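PDB 4OMF: F420-reducing hydrogenase, subunit beta from Methanothermobacter marburgensis, which probably carries electrons from hydrogen oxidation by way of an iron-sulfur cluster and FAD to coenzyme F420, as the flavin-bearing subunit of the F420-reducing hydrogenase. Local coordinates for residues C[210-220]-C[244-254]. Numbering follows the deposited sequence.
Sequences VGSPDGWSTVI and IEEVKPGLGLL. With FAD (flavin-adenine dinucleotide), chain R.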
loop_
_atom_site.group_PDB
_atom_site.type_symbol
_atom_site.label_atom_id
_atom_site.label_comp_id
_atom_site.label_asym_id
_atom_site.label_seq_id
_atom_site.Cartn_x
_atom_site.Cartn_y
_atom_site.Cartn_z
ATOM N N VAL C 210 27.896 -26.045 21.334
ATOM C CA VAL C 210 29.289 -26.142 20.896
ATOM C C VAL C 210 30.282 -25.894 22.025
ATOM O O VAL C 210 30.185 -24.908 22.753
ATOM C CB VAL C 210 29.565 -25.176 19.739
ATOM C CG1 VAL C 210 31.051 -25.147 19.403
ATOM C CG2 VAL C 210 28.741 -25.601 18.528
ATOM N N GLY C 211 31.232 -26.818 22.173
ATOM C CA GLY C 211 32.277 -26.693 23.182
ATOM C C GLY C 211 32.006 -27.625 24.348
ATOM O O GLY C 211 32.895 -27.919 25.147
ATOM N N SER C 212 30.770 -28.119 24.418
ATOM C CA SER C 212 30.333 -29.004 25.502
ATOM C C SER C 212 29.917 -30.375 24.970
ATOM O O SER C 212 29.514 -30.501 23.813
ATOM C CB SER C 212 29.159 -28.375 26.276
ATOM O OG SER C 212 29.601 -27.338 27.135
ATOM N N PRO C 213 29.998 -31.404 25.828
ATOM C CA PRO C 213 29.526 -32.743 25.458
ATOM C C PRO C 213 28.003 -32.811 25.394
ATOM O O PRO C 213 27.312 -31.872 25.804
ATOM C CB PRO C 213 30.082 -33.638 26.574
ATOM C CG PRO C 213 30.264 -32.726 27.736
ATOM C CD PRO C 213 30.589 -31.374 27.179
ATOM N N ASP C 214 27.490 -33.908 24.850
ATOM C CA ASP C 214 26.053 -34.076 24.660
ATOM C C ASP C 214 25.279 -33.941 25.968
ATOM O O ASP C 214 25.635 -34.546 26.974
ATOM C CB ASP C 214 25.759 -35.436 24.020
ATOM C CG ASP C 214 26.141 -35.479 22.551
ATOM O OD1 ASP C 214 25.799 -34.525 21.823
ATOM O OD2 ASP C 214 26.793 -36.459 22.131
ATOM N N GLY C 215 24.229 -33.129 25.952
ATOM C CA GLY C 215 23.393 -32.961 27.130
ATOM C C GLY C 215 23.902 -31.864 28.040
ATOM O O GLY C 215 23.344 -31.612 29.117
ATOM N N TRP C 216 24.975 -31.212 27.610
ATOM C CA TRP C 216 25.545 -30.084 28.339
ATOM C C TRP C 216 25.605 -28.876 27.432
ATOM O O TRP C 216 25.497 -29.000 26.198
ATOM C CB TRP C 216 26.947 -30.408 28.853
ATOM C CG TRP C 216 26.972 -31.416 29.948
ATOM C CD1 TRP C 216 26.795 -32.764 29.827
ATOM C CD2 TRP C 216 27.200 -31.158 31.337
ATOM N NE1 TRP C 216 26.896 -33.364 31.060
ATOM C CE2 TRP C 216 27.146 -32.400 32.005
ATOM C CE3 TRP C 216 27.440 -29.996 32.086
ATOM C CZ2 TRP C 216 27.330 -32.515 33.384
ATOM C CZ3 TRP C 216 27.621 -30.114 33.460
ATOM C CH2 TRP C 216 27.564 -31.368 34.092
ATOM N N SER C 217 25.767 -27.705 28.037
ATOM C CA SER C 217 25.792 -26.441 27.284
ATOM C C SER C 217 26.975 -25.575 27.675
ATOM O O SER C 217 27.376 -25.566 28.837
ATOM C CB SER C 217 24.525 -25.625 27.521
ATOM O OG SER C 217 23.381 -26.255 26.995
ATOM N N THR C 218 27.488 -24.809 26.715
ATOM C CA THR C 218 28.510 -23.804 26.982
ATOM C C THR C 218 27.816 -22.476 27.260
ATOM O O THR C 218 27.090 -21.949 26.408
ATOM C CB THR C 218 29.481 -23.676 25.804
ATOM O OG1 THR C 218 30.054 -24.963 25.521
ATOM C CG2 THR C 218 30.573 -22.673 26.116
ATOM N N VAL C 219 28.013 -21.964 28.477
ATOM C CA VAL C 219 27.257 -20.814 28.982
ATOM C C VAL C 219 28.173 -19.620 29.217
ATOM O O VAL C 219 29.075 -19.673 30.048
ATOM C CB VAL C 219 26.546 -21.150 30.314
ATOM C CG1 VAL C 219 25.744 -19.953 30.822
ATOM C CG2 VAL C 219 25.643 -22.362 30.149
ATOM N N ILE C 220 27.911 -18.547 28.492
ATOM C CA ILE C 220 28.723 -17.338 28.559
ATOM C C ILE C 220 27.920 -16.247 29.260
ATOM O O ILE C 220 26.913 -15.797 28.714
ATOM C CB ILE C 220 29.097 -16.863 27.144
ATOM C CG1 ILE C 220 29.939 -17.917 26.419
ATOM C CG2 ILE C 220 29.847 -15.541 27.213
ATOM C CD1 ILE C 220 30.070 -17.644 24.924
ATOM N N ILE C 244 34.993 -24.442 31.787
ATOM C CA ILE C 244 35.022 -24.795 30.376
ATOM C C ILE C 244 36.400 -25.346 29.961
ATOM O O ILE C 244 36.496 -26.112 29.007
ATOM C CB ILE C 244 34.632 -23.583 29.486
ATOM C CG1 ILE C 244 34.224 -24.048 28.088
ATOM C CG2 ILE C 244 35.743 -22.550 29.435
ATOM C CD1 ILE C 244 33.002 -24.968 28.061
ATOM N N GLU C 245 37.455 -24.997 30.699
ATOM C CA GLU C 245 38.799 -25.468 30.350
ATOM C C GLU C 245 38.948 -26.967 30.620
ATOM O O GLU C 245 39.858 -27.609 30.098
ATOM C CB GLU C 245 39.879 -24.686 31.114
ATOM C CG GLU C 245 40.325 -25.333 32.421
ATOM C CD GLU C 245 41.792 -25.802 32.409
ATOM O OE1 GLU C 245 42.161 -26.650 33.257
ATOM O OE2 GLU C 245 42.581 -25.322 31.563
ATOM N N GLU C 246 38.039 -27.521 31.421
ATOM C CA GLU C 246 38.129 -28.913 31.849
ATOM C C GLU C 246 37.232 -29.824 31.021
ATOM O O GLU C 246 37.126 -31.020 31.282
ATOM C CB GLU C 246 37.767 -29.029 33.329
ATOM C CG GLU C 246 38.635 -28.166 34.244
ATOM C CD GLU C 246 38.282 -28.312 35.721
ATOM O OE1 GLU C 246 37.315 -29.039 36.046
ATOM O OE2 GLU C 246 38.979 -27.694 36.558
ATOM N N VAL C 247 36.605 -29.249 30.005
ATOM C CA VAL C 247 35.585 -29.937 29.228
ATOM C C VAL C 247 36.017 -30.121 27.772
ATOM O O VAL C 247 36.743 -29.282 27.247
ATOM C CB VAL C 247 34.255 -29.138 29.314
ATOM C CG1 VAL C 247 33.311 -29.471 28.177
ATOM C CG2 VAL C 247 33.608 -29.360 30.672
ATOM N N LYS C 248 35.592 -31.223 27.145
ATOM C CA LYS C 248 35.838 -31.485 25.727
ATOM C C LYS C 248 34.545 -31.334 24.922
ATOM O O LYS C 248 33.472 -31.692 25.411
ATOM C CB LYS C 248 36.397 -32.895 25.509
ATOM C CG LYS C 248 37.658 -33.232 26.284
ATOM C CD LYS C 248 38.906 -32.973 25.456
ATOM C CE LYS C 248 39.388 -31.527 25.598
ATOM N NZ LYS C 248 39.903 -31.242 26.972
ATOM N N PRO C 249 34.637 -30.822 23.679
ATOM C CA PRO C 249 35.834 -30.314 22.990
ATOM C C PRO C 249 36.411 -29.030 23.589
ATOM O O PRO C 249 37.607 -28.770 23.442
ATOM C CB PRO C 249 35.337 -30.056 21.559
ATOM C CG PRO C 249 33.853 -29.985 21.665
ATOM C CD PRO C 249 33.481 -30.908 22.768
ATOM N N GLY C 250 35.579 -28.241 24.258
ATOM C CA GLY C 250 36.082 -27.061 24.934
ATOM C C GLY C 250 36.041 -25.801 24.091
ATOM O O GLY C 250 35.454 -25.775 23.001
ATOM N N LEU C 251 36.678 -24.755 24.610
ATOM C CA LEU C 251 36.591 -23.410 24.050
ATOM C C LEU C 251 37.245 -23.263 22.672
ATOM O O LEU C 251 36.868 -22.386 21.890
ATOM C CB LEU C 251 37.225 -22.421 25.033
ATOM C CG LEU C 251 36.792 -20.959 24.980
ATOM C CD1 LEU C 251 35.272 -20.848 25.065
ATOM C CD2 LEU C 251 37.461 -20.172 26.110
ATOM N N GLY C 252 38.224 -24.112 22.378
ATOM C CA GLY C 252 38.926 -24.047 21.106
ATOM C C GLY C 252 37.987 -24.208 19.918
ATOM O O GLY C 252 38.123 -23.524 18.895
ATOM N N LEU C 253 37.024 -25.113 20.045
ATOM C CA LEU C 253 36.106 -25.368 18.942
ATOM C C LEU C 253 35.142 -24.196 18.795
ATOM O O LEU C 253 34.834 -23.782 17.687
ATOM C CB LEU C 253 35.335 -26.674 19.155
ATOM C CG LEU C 253 34.237 -26.999 18.140
ATOM C CD1 LEU C 253 34.793 -27.080 16.711
ATOM C CD2 LEU C 253 33.483 -28.281 18.511
ATOM N N LEU C 254 34.689 -23.660 19.922
ATOM C CA LEU C 254 33.798 -22.506 19.913
ATOM C C LEU C 254 34.490 -21.324 19.232
ATOM O O LEU C 254 33.921 -20.675 18.359
ATOM C CB LEU C 254 33.365 -22.138 21.342
ATOM C CG LEU C 254 32.247 -21.100 21.478
ATOM C CD1 LEU C 254 31.002 -21.511 20.699
ATOM C CD2 LEU C 254 31.897 -20.875 22.941
HETATM P PA FAD R . 15.962 -25.549 25.820
HETATM O O1A FAD R . 15.867 -26.712 24.868
HETATM O O2A FAD R . 15.668 -25.660 27.287
HETATM O O5B FAD R . 15.027 -24.394 25.246
HETATM C C5B FAD R . 15.288 -24.002 23.891
HETATM C C4B FAD R . 14.754 -22.580 23.715
HETATM O O4B FAD R . 15.050 -22.129 22.392
HETATM C C3B FAD R . 13.240 -22.560 23.888
HETATM O O3B FAD R . 12.824 -21.517 24.783
HETATM C C2B FAD R . 12.737 -22.262 22.482
HETATM O O2B FAD R . 11.552 -21.451 22.527
HETATM C C1B FAD R . 13.894 -21.526 21.834
HETATM N N9A FAD R . 13.870 -21.728 20.375
HETATM C C8A FAD R . 13.821 -22.917 19.746
HETATM N N7A FAD R . 13.827 -22.747 18.403
HETATM C C5A FAD R . 13.883 -21.405 18.181
HETATM C C6A FAD R . 13.896 -20.532 16.985
HETATM N N6A FAD R . 13.839 -21.051 15.730
HETATM N N1A FAD R . 13.971 -19.208 17.195
HETATM C C2A FAD R . 13.991 -18.664 18.430
HETATM N N3A FAD R . 13.968 -19.393 19.571
HETATM C C4A FAD R . 13.915 -20.746 19.487
HETATM N N1 FAD R . 23.698 -23.938 19.009
HETATM C C2 FAD R . 25.072 -23.914 18.783
HETATM O O2 FAD R . 25.834 -24.364 19.662
HETATM N N3 FAD R . 25.548 -23.434 17.570
HETATM C C4 FAD R . 24.686 -22.937 16.615
HETATM O O4 FAD R . 25.161 -22.478 15.552
HETATM C C4X FAD R . 23.379 -23.552 16.557
HETATM N N5 FAD R . 22.509 -23.085 15.447
HETATM C C5X FAD R . 21.203 -22.611 15.920
HETATM C C6 FAD R . 20.365 -22.103 14.913
HETATM C C7 FAD R . 19.023 -21.823 15.198
HETATM C C7M FAD R . 18.110 -21.260 14.117
HETATM C C8 FAD R . 18.548 -22.079 16.483
HETATM C C8M FAD R . 17.117 -21.824 16.915
HETATM C C9 FAD R . 19.381 -22.604 17.495
HETATM C C9A FAD R . 20.699 -22.962 17.191
HETATM N N10 FAD R . 21.571 -23.395 18.224
HETATM C C10 FAD R . 22.853 -23.821 17.930
HETATM C "C1'" FAD R . 21.214 -23.365 19.656
HETATM C "C2'" FAD R . 20.676 -24.666 20.192
HETATM O "O2'" FAD R . 20.234 -25.532 19.250
HETATM C "C3'" FAD R . 19.918 -24.507 21.296
HETATM O "O3'" FAD R . 18.705 -23.955 21.050
HETATM C "C4'" FAD R . 20.614 -23.966 22.534
HETATM O "O4'" FAD R . 21.797 -24.725 22.864
HETATM C "C5'" FAD R . 19.655 -23.925 23.729
HETATM O "O5'" FAD R . 19.472 -25.235 24.242
HETATM P P FAD R . 18.896 -25.475 25.715
HETATM O O1P FAD R . 19.704 -24.597 26.645
HETATM O O2P FAD R . 18.840 -26.947 26.000
HETATM O O3P FAD R . 17.404 -24.832 25.615
#
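The backbones of 210-220 and 244-254 meet most closely at Gly211 and Gly250, where the N-H of Gly250, at the N-cap position of helix 251-275, gives a bent hydrogen bond to Gly211 O (N to O 2.8 Å, 143° at the hydrogen), and Gly211 CA makes a C-H...O contact with Gly250 O. Gly211, at positive phi, is closely confined between Gly250 O and Thr218 OG1. Val247 CG1 lies 3.4 Å from the same Gly211 O and packs tightly, at 3.5 Å, against Pro213 CD, the two side chains crossing at about a right angle. The contact joins the hairpin connection between antiparallel strands 205-208 and 217-221 of the central mixed sheet to the start of the C-terminal helix, beside the flavin. Val210 serves both: its N donates to O2 of FAD at 3.1 Å, while CG1, held anti to the backbone N (chi1 173°), lies against Leu253 CG and Leu254 CD1. Thr218 OG1 donates to Val210 O (2.8 Å), from above the carbonyl plane, and its CG2 reaches Ile244 CD1 and, tip to tip, Leu254 CD2, each at 3.9 Å. A valine at Thr218 would probably leave Val210 O without this donor and the backbone that bonds flavin O2 less firmly fixed. Ser212 OG, close to Thr218 OG1, is hydrogen-bonded to Ser11 OG of strand 8-14.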